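Local coordinates for 3-oxoacyl-[acyl-carrier protein] synthase (Thermus thermophilus, PDB 1UB7) that probably catalyses the first condensation of fatty acid synthesis, joining an acetyl group from acetyl-CoA to two carbons from malonyl-ACP, at residues 4-9 / 63-68; 56-61 / 159-164. All coordinates share one frame; numbering follows the deposited sequence.

Contact 1 (4-9 / 63-68)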
ATOM      1  N   ILE A   4      -7.740  -8.895 -17.241  1.00 36.88           N
ATOM      2  CA  ILE A   4      -8.007  -7.473 -17.408  1.00 34.99           C
ATOM      3  C   ILE A   4      -9.241  -7.229 -18.272  1.00 39.99           C
ATOM      4  O   ILE A   4      -9.244  -7.500 -19.467  1.00 40.34           O
ATOM      5  CB  ILE A   4      -6.784  -6.762 -18.014  1.00 36.41           C
ATOM      6  CG1 ILE A   4      -5.740  -6.556 -16.917  1.00 27.20           C
ATOM      7  CG2 ILE A   4      -7.187  -5.421 -18.627  1.00 24.66           C
ATOM      8  CD1 ILE A   4      -4.426  -6.039 -17.409  1.00 25.23           C
ATOM      9  N   LEU A   5     -10.289  -6.706 -17.647  1.00 39.44           N
ATOM     10  CA  LEU A   5     -11.542  -6.435 -18.320  1.00 33.69           C
ATOM     11  C   LEU A   5     -11.593  -5.070 -19.012  1.00 37.85           C
ATOM     12  O   LEU A   5     -12.371  -4.874 -19.953  1.00 43.23           O
ATOM     13  CB  LEU A   5     -12.683  -6.524 -17.309  1.00 32.40           C
ATOM     14  CG  LEU A   5     -12.753  -7.764 -16.422  1.00 38.48           C
ATOM     15  CD1 LEU A   5     -13.959  -7.641 -15.503  1.00 37.30           C
ATOM     16  CD2 LEU A   5     -12.835  -9.023 -17.273  1.00 34.61           C
ATOM     17  N   ALA A   6     -10.784  -4.122 -18.552  1.00 31.00           N
ATOM     18  CA  ALA A   6     -10.784  -2.783 -19.137  1.00 28.83           C
ATOM     19  C   ALA A   6      -9.462  -2.093 -18.833  1.00 31.89           C
ATOM     20  O   ALA A   6      -8.792  -2.429 -17.849  1.00 27.52           O
ATOM     21  CB  ALA A   6     -11.940  -1.959 -18.565  1.00 27.15           C
ATOM     22  N   LEU A   7      -9.105  -1.122 -19.672  1.00 28.72           N
ATOM     23  CA  LEU A   7      -7.847  -0.390 -19.526  1.00 26.98           C
ATOM     24  C   LEU A   7      -7.988   1.032 -20.040  1.00 29.11           C
ATOM     25  O   LEU A   7      -8.758   1.296 -20.960  1.00 27.33           O
ATOM     26  CB  LEU A   7      -6.740  -1.099 -20.314  1.00 24.04           C
ATOM     27  CG  LEU A   7      -5.427  -0.357 -20.619  1.00 36.80           C
ATOM     28  CD1 LEU A   7      -4.540  -0.292 -19.372  1.00 33.20           C
ATOM     29  CD2 LEU A   7      -4.696  -1.081 -21.747  1.00 25.69           C
ATOM     30  N   GLY A   8      -7.234   1.941 -19.434  1.00 28.64           N
ATOM     31  CA  GLY A   8      -7.234   3.334 -19.839  1.00 21.74           C
ATOM     32  C   GLY A   8      -5.975   3.966 -19.268  1.00 24.70           C
ATOM     33  O   GLY A   8      -5.401   3.421 -18.320  1.00 21.06           O
ATOM     34  N   ALA A   9      -5.526   5.095 -19.824  1.00 30.50           N
ATOM     35  CA  ALA A   9      -4.327   5.777 -19.322  1.00 29.30           C
ATOM     36  C   ALA A   9      -4.361   7.250 -19.669  1.00 32.18           C
ATOM     37  O   ALA A   9      -5.184   7.687 -20.462  1.00 38.00           O
ATOM     38  CB  ALA A   9      -3.057   5.126 -19.874  1.00 24.15           C
ATOM     39  N   ARG A  63     -14.162   6.041 -21.009  1.00 36.15           N
ATOM     40  CA  ARG A  63     -14.501   6.445 -22.380  1.00 35.22           C
ATOM     41  C   ARG A  63     -14.378   5.227 -23.289  1.00 34.47           C
ATOM     42  O   ARG A  63     -15.247   4.976 -24.118  1.00 32.45           O
ATOM     43  CB  ARG A  63     -13.577   7.557 -22.893  1.00 37.63           C
ATOM     44  CG  ARG A  63     -14.012   8.968 -22.504  1.00 50.77           C
ATOM     45  CD  ARG A  63     -14.546   9.765 -23.706  1.00 64.28           C
ATOM     46  NE  ARG A  63     -15.536   9.025 -24.498  1.00 69.16           N
ATOM     47  CZ  ARG A  63     -16.077   9.460 -25.638  1.00 66.07           C
ATOM     48  NH1 ARG A  63     -15.743  10.645 -26.143  1.00 65.52           N
ATOM     49  NH2 ARG A  63     -16.935   8.692 -26.293  1.00 58.35           N
ATOM     50  N   ARG A  64     -13.308   4.453 -23.105  1.00 34.64           N
ATOM     51  CA  ARG A  64     -13.063   3.259 -23.922  1.00 27.91           C
ATOM     52  C   ARG A  64     -13.937   2.063 -23.536  1.00 32.86           C
ATOM     53  O   ARG A  64     -14.256   1.205 -24.377  1.00 28.48           O
ATOM     54  CB  ARG A  64     -11.591   2.827 -23.802  1.00 33.89           C
ATOM     55  CG  ARG A  64     -10.558   3.953 -23.954  1.00 31.45           C
ATOM     56  CD  ARG A  64      -9.292   3.616 -23.170  1.00 29.97           C
ATOM     57  NE  ARG A  64      -8.612   2.439 -23.694  1.00 33.45           N
ATOM     58  CZ  ARG A  64      -7.866   2.437 -24.799  1.00 39.29           C
ATOM     59  NH1 ARG A  64      -7.705   3.557 -25.503  1.00 37.70           N
ATOM     60  NH2 ARG A  64      -7.272   1.319 -25.191  1.00 25.43           N
ATOM     61  N   HIS A  65     -14.307   1.992 -22.260  1.00 34.44           N
ATOM     62  CA  HIS A  65     -15.102   0.868 -21.769  1.00 34.16           C
ATOM     63  C   HIS A  65     -16.237   1.320 -20.872  1.00 35.70           C
ATOM     64  O   HIS A  65     -16.151   1.212 -19.654  1.00 36.21           O
ATOM     65  CB  HIS A  65     -14.208  -0.087 -20.986  1.00 33.09           C
ATOM     66  CG  HIS A  65     -12.973  -0.504 -21.721  1.00 30.29           C
ATOM     67  ND1 HIS A  65     -12.926  -1.626 -22.521  1.00 33.57           N
ATOM     68  CD2 HIS A  65     -11.727   0.026 -21.742  1.00 38.44           C
ATOM     69  CE1 HIS A  65     -11.700  -1.777 -22.993  1.00 36.31           C
ATOM     70  NE2 HIS A  65     -10.953  -0.787 -22.535  1.00 45.21           N
ATOM     71  N   PRO A  66     -17.325   1.825 -21.468  1.00 41.09           N
ATOM     72  CA  PRO A  66     -18.512   2.309 -20.749  1.00 37.72           C
ATOM     73  C   PRO A  66     -19.076   1.278 -19.772  1.00 40.59           C
ATOM     74  O   PRO A  66     -19.201   0.093 -20.108  1.00 38.99           O
ATOM     75  CB  PRO A  66     -19.501   2.613 -21.873  1.00 35.33           C
ATOM     76  CG  PRO A  66     -18.617   2.917 -23.052  1.00 40.37           C
ATOM     77  CD  PRO A  66     -17.519   1.899 -22.929  1.00 37.80           C
ATOM     78  N   GLY A  67     -19.412   1.745 -18.569  1.00 39.02           N
ATOM     79  CA  GLY A  67     -19.977   0.881 -17.545  1.00 41.57           C
ATOM     80  C   GLY A  67     -19.017  -0.110 -16.913  1.00 40.46           C
ATOM     81  O   GLY A  67     -19.443  -1.025 -16.199  1.00 42.15           O
ATOM     82  N   ALA A  68     -17.723   0.075 -17.153  1.00 35.34           N
ATOM     83  CA  ALA A  68     -16.713  -0.841 -16.627  1.00 36.87           C
ATOM     84  C   ALA A  68     -16.551  -0.879 -15.105  1.00 33.86           C
ATOM     85  O   ALA A  68     -16.125  -1.899 -14.562  1.00 35.09           O
ATOM     86  CB  ALA A  68     -15.360  -0.559 -17.285  1.00 31.65           C
TER
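A6 meets H65 by setting its methyl over one face of the imidazole: CB lies 3.9 Å from the centroid of the H65 ring and 23° off the ring normal, a CH-pi contact. The methyl sits toward the rim, and its nearest ring atom is CG of H65, 3.6 Å from A6 CB. With H65 CG placed anti to the carbonyl carbon (chi1 -52°), the imidazole points at the strand, its CD2 edge meeting L7 O, which lies in the ring plane 3.3 Å from H65 CD2. The same carbonyl takes a weak hydrogen bond from R64, NE to L7 O 3.0 Å, bent to 127° at the hydrogen. A bend at chi3 brings that NE to the strand, while NH2 of R64 goes on to a salt bridge with D291. An alanine in place of H65 would probably leave the A6 methyl without its aromatic cover and open a gap beside L7 O. Beyond the ring, A68 CB touches A6 CB at 3.9 Å, brought there by the type II turn H65 to A68. The arrangement is that of a helix C-terminus and its following turn packed on the edge strand of a thiolase-fold sheet.

Contact 2 (56-61 / 159-164)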
ATOM      1  N   LYS A  56      -8.070  11.050 -14.146  1.00 39.84           N
ATOM      2  CA  LYS A  56      -8.017  11.118 -15.599  1.00 38.88           C
ATOM      3  C   LYS A  56      -7.766   9.771 -16.267  1.00 32.76           C
ATOM      4  O   LYS A  56      -8.304   9.498 -17.339  1.00 36.12           O
ATOM      5  CB  LYS A  56      -6.976  12.155 -16.046  1.00 42.26           C
ATOM      6  CG  LYS A  56      -7.559  13.565 -16.118  1.00 44.24           C
ATOM      7  CD  LYS A  56      -6.626  14.601 -15.539  1.00 49.13           C
ATOM      8  CE  LYS A  56      -7.332  15.944 -15.337  1.00 49.33           C
ATOM      9  NZ  LYS A  56      -6.418  16.930 -14.666  1.00 47.07           N
ATOM     10  N   ALA A  57      -6.967   8.916 -15.646  1.00 32.33           N
ATOM     11  CA  ALA A  57      -6.711   7.610 -16.243  1.00 27.52           C
ATOM     12  C   ALA A  57      -7.987   6.783 -16.187  1.00 26.63           C
ATOM     13  O   ALA A  57      -8.304   6.063 -17.124  1.00 33.87           O
ATOM     14  CB  ALA A  57      -5.591   6.893 -15.505  1.00 28.27           C
ATOM     15  N   VAL A  58      -8.737   6.885 -15.093  1.00 30.38           N
ATOM     16  CA  VAL A  58      -9.964   6.107 -15.009  1.00 32.95           C
ATOM     17  C   VAL A  58     -11.023   6.649 -15.989  1.00 35.84           C
ATOM     18  O   VAL A  58     -11.790   5.867 -16.570  1.00 35.28           O
ATOM     19  CB  VAL A  58     -10.527   6.062 -13.565  1.00 32.32           C
ATOM     20  CG1 VAL A  58     -11.807   5.222 -13.545  1.00 32.49           C
ATOM     21  CG2 VAL A  58      -9.503   5.440 -12.628  1.00 20.39           C
ATOM     22  N   GLU A  59     -11.071   7.970 -16.179  1.00 31.43           N
ATOM     23  CA  GLU A  59     -12.027   8.546 -17.139  1.00 33.57           C
ATOM     24  C   GLU A  59     -11.749   7.992 -18.534  1.00 30.59           C
ATOM     25  O   GLU A  59     -12.668   7.676 -19.289  1.00 34.07           O
ATOM     26  CB  GLU A  59     -11.931  10.074 -17.176  1.00 26.04           C
ATOM     27  CG  GLU A  59     -12.610  10.740 -16.011  1.00 23.82           C
ATOM     28  CD  GLU A  59     -12.188  12.180 -15.834  1.00 30.78           C
ATOM     29  OE1 GLU A  59     -11.337  12.652 -16.616  1.00 36.48           O
ATOM     30  OE2 GLU A  59     -12.703  12.841 -14.903  1.00 35.79           O
ATOM     31  N   ASP A  60     -10.473   7.868 -18.876  1.00 30.38           N
ATOM     32  CA  ASP A  60     -10.114   7.352 -20.174  1.00 27.57           C
ATOM     33  C   ASP A  60     -10.612   5.902 -20.257  1.00 28.58           C
ATOM     34  O   ASP A  60     -11.145   5.474 -21.282  1.00 32.14           O
ATOM     35  CB  ASP A  60      -8.589   7.428 -20.371  1.00 29.34           C
ATOM     36  CG  ASP A  60      -8.165   6.942 -21.743  1.00 30.88           C
ATOM     37  OD1 ASP A  60      -8.686   7.477 -22.755  1.00 30.02           O
ATOM     38  OD2 ASP A  60      -7.324   6.020 -21.813  1.00 31.24           O
ATOM     39  N   LEU A  61     -10.427   5.154 -19.172  1.00 28.70           N
ATOM     40  CA  LEU A  61     -10.879   3.760 -19.084  1.00 29.54           C
ATOM     41  C   LEU A  61     -12.390   3.719 -19.354  1.00 29.31           C
ATOM     42  O   LEU A  61     -12.883   2.869 -20.091  1.00 32.10           O
ATOM     43  CB  LEU A  61     -10.570   3.200 -17.679  1.00 27.19           C
ATOM     44  CG  LEU A  61     -10.900   1.722 -17.407  1.00 39.18           C
ATOM     45  CD1 LEU A  61      -9.952   1.177 -16.337  1.00 27.47           C
ATOM     46  CD2 LEU A  61     -12.371   1.561 -16.974  1.00 19.40           C
ATOM     47  N   GLY A 159      -0.602   8.327 -15.524  1.00 36.70           N
ATOM     48  CA  GLY A 159      -1.615   7.551 -14.841  1.00 28.79           C
ATOM     49  C   GLY A 159      -2.166   6.473 -15.751  1.00 34.81           C
ATOM     50  O   GLY A 159      -2.377   6.689 -16.943  1.00 38.31           O
ATOM     51  N   GLY A 160      -2.382   5.295 -15.189  1.00 29.90           N
ATOM     52  CA  GLY A 160      -2.925   4.201 -15.960  1.00 27.37           C
ATOM     53  C   GLY A 160      -3.866   3.435 -15.054  1.00 31.25           C
ATOM     54  O   GLY A 160      -3.781   3.543 -13.829  1.00 32.48           O
ATOM     55  N   ALA A 161      -4.755   2.644 -15.639  1.00 28.58           N
ATOM     56  CA  ALA A 161      -5.703   1.888 -14.842  1.00 27.08           C
ATOM     57  C   ALA A 161      -6.267   0.697 -15.579  1.00 31.37           C
ATOM     58  O   ALA A 161      -6.386   0.679 -16.803  1.00 34.57           O
ATOM     59  CB  ALA A 161      -6.844   2.786 -14.414  1.00 25.04           C
ATOM     60  N   ALA A 162      -6.643  -0.305 -14.815  1.00 29.74           N
ATOM     61  CA  ALA A 162      -7.235  -1.474 -15.413  1.00 31.56           C
ATOM     62  C   ALA A 162      -8.226  -2.055 -14.427  1.00 31.15           C
ATOM     63  O   ALA A 162      -8.107  -1.861 -13.217  1.00 29.67           O
ATOM     64  CB  ALA A 162      -6.155  -2.491 -15.740  1.00 28.44           C
ATOM     65  N   VAL A 163      -9.215  -2.758 -14.937  1.00 31.59           N
ATOM     66  CA  VAL A 163     -10.165  -3.384 -14.044  1.00 32.86           C
ATOM     67  C   VAL A 163      -9.828  -4.854 -14.105  1.00 34.21           C
ATOM     68  O   VAL A 163      -9.738  -5.419 -15.194  1.00 32.13           O
ATOM     69  CB  VAL A 163     -11.611  -3.177 -14.508  1.00 32.15           C
ATOM     70  CG1 VAL A 163     -12.544  -4.103 -13.735  1.00 33.32           C
ATOM     71  CG2 VAL A 163     -12.010  -1.735 -14.293  1.00 27.29           C
ATOM     72  N   VAL A 164      -9.599  -5.470 -12.951  1.00 28.64           N
ATOM     73  CA  VAL A 164      -9.299  -6.894 -12.941  1.00 29.19           C
ATOM     74  C   VAL A 164     -10.558  -7.652 -12.507  1.00 33.86           C
ATOM     75  O   VAL A 164     -11.222  -7.272 -11.534  1.00 40.51           O
ATOM     76  CB  VAL A 164      -8.114  -7.208 -11.988  1.00 26.67           C
ATOM     77  CG1 VAL A 164      -7.898  -8.696 -11.898  1.00 22.53           C
ATOM     78  CG2 VAL A 164      -6.849  -6.529 -12.501  1.00 31.14           C
TER
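A57, V58 and L61 of helix 56-61 pack against strand 159-164, a helix-on-sheet layer of the thiolase fold in which the short axes approach to 6.8 Å and cross at -47°. No hydrogen bond joins the two segments, so the interface rests on van der Waals contact. One class of contact is methyl against backbone. A57 CB lies on the peptide between the two glycines, 3.5 Å from G159 C and 3.6 Å from G160 N. The absence of a side chain matters at G159, where a CB would point at the helix and fall tightly against the A57 methyl. Farther along, L61 CD1 rests on the strand backbone, 3.6 Å from A161 O and 3.9 Å from A162 CA. The second class is apolar side chain on side chain, centred on A161. Its CB points to the helix and receives V58 CG2 at 4.2 Å, and V58 itself continues onto L133 and V135 of the next strand. In L61, CG is anti to the backbone N (chi1 -177°), which extends the leucine along the strand, and CD1 lies 4.0 Å from A161 CB. The same methyl passes over A162 to V163, with L61 CD1 4.1 Å from V163 CG2.

From the N terminus the chain lays down strand 3-10, runs through helix 50-64, and closes its first loop when residues 63-68 return to 4-9 in contact 1. Before that closure, 56-61 has already opened a longer loop, closed at 159-164 in contact 2 after 97 intervening residues. The segments alternate along the sequence, so the two closures cross. Helix 50-64 serves both, and strands 3-10 and 158-165 are antiparallel neighbours in one sheet, joined among other bonds by L5 N to V163 O (2.8 Å). D60 joins the helix directly to the edge strand, its OD2 2.8 Å from A9 N. One helix thus spans two adjacent strands.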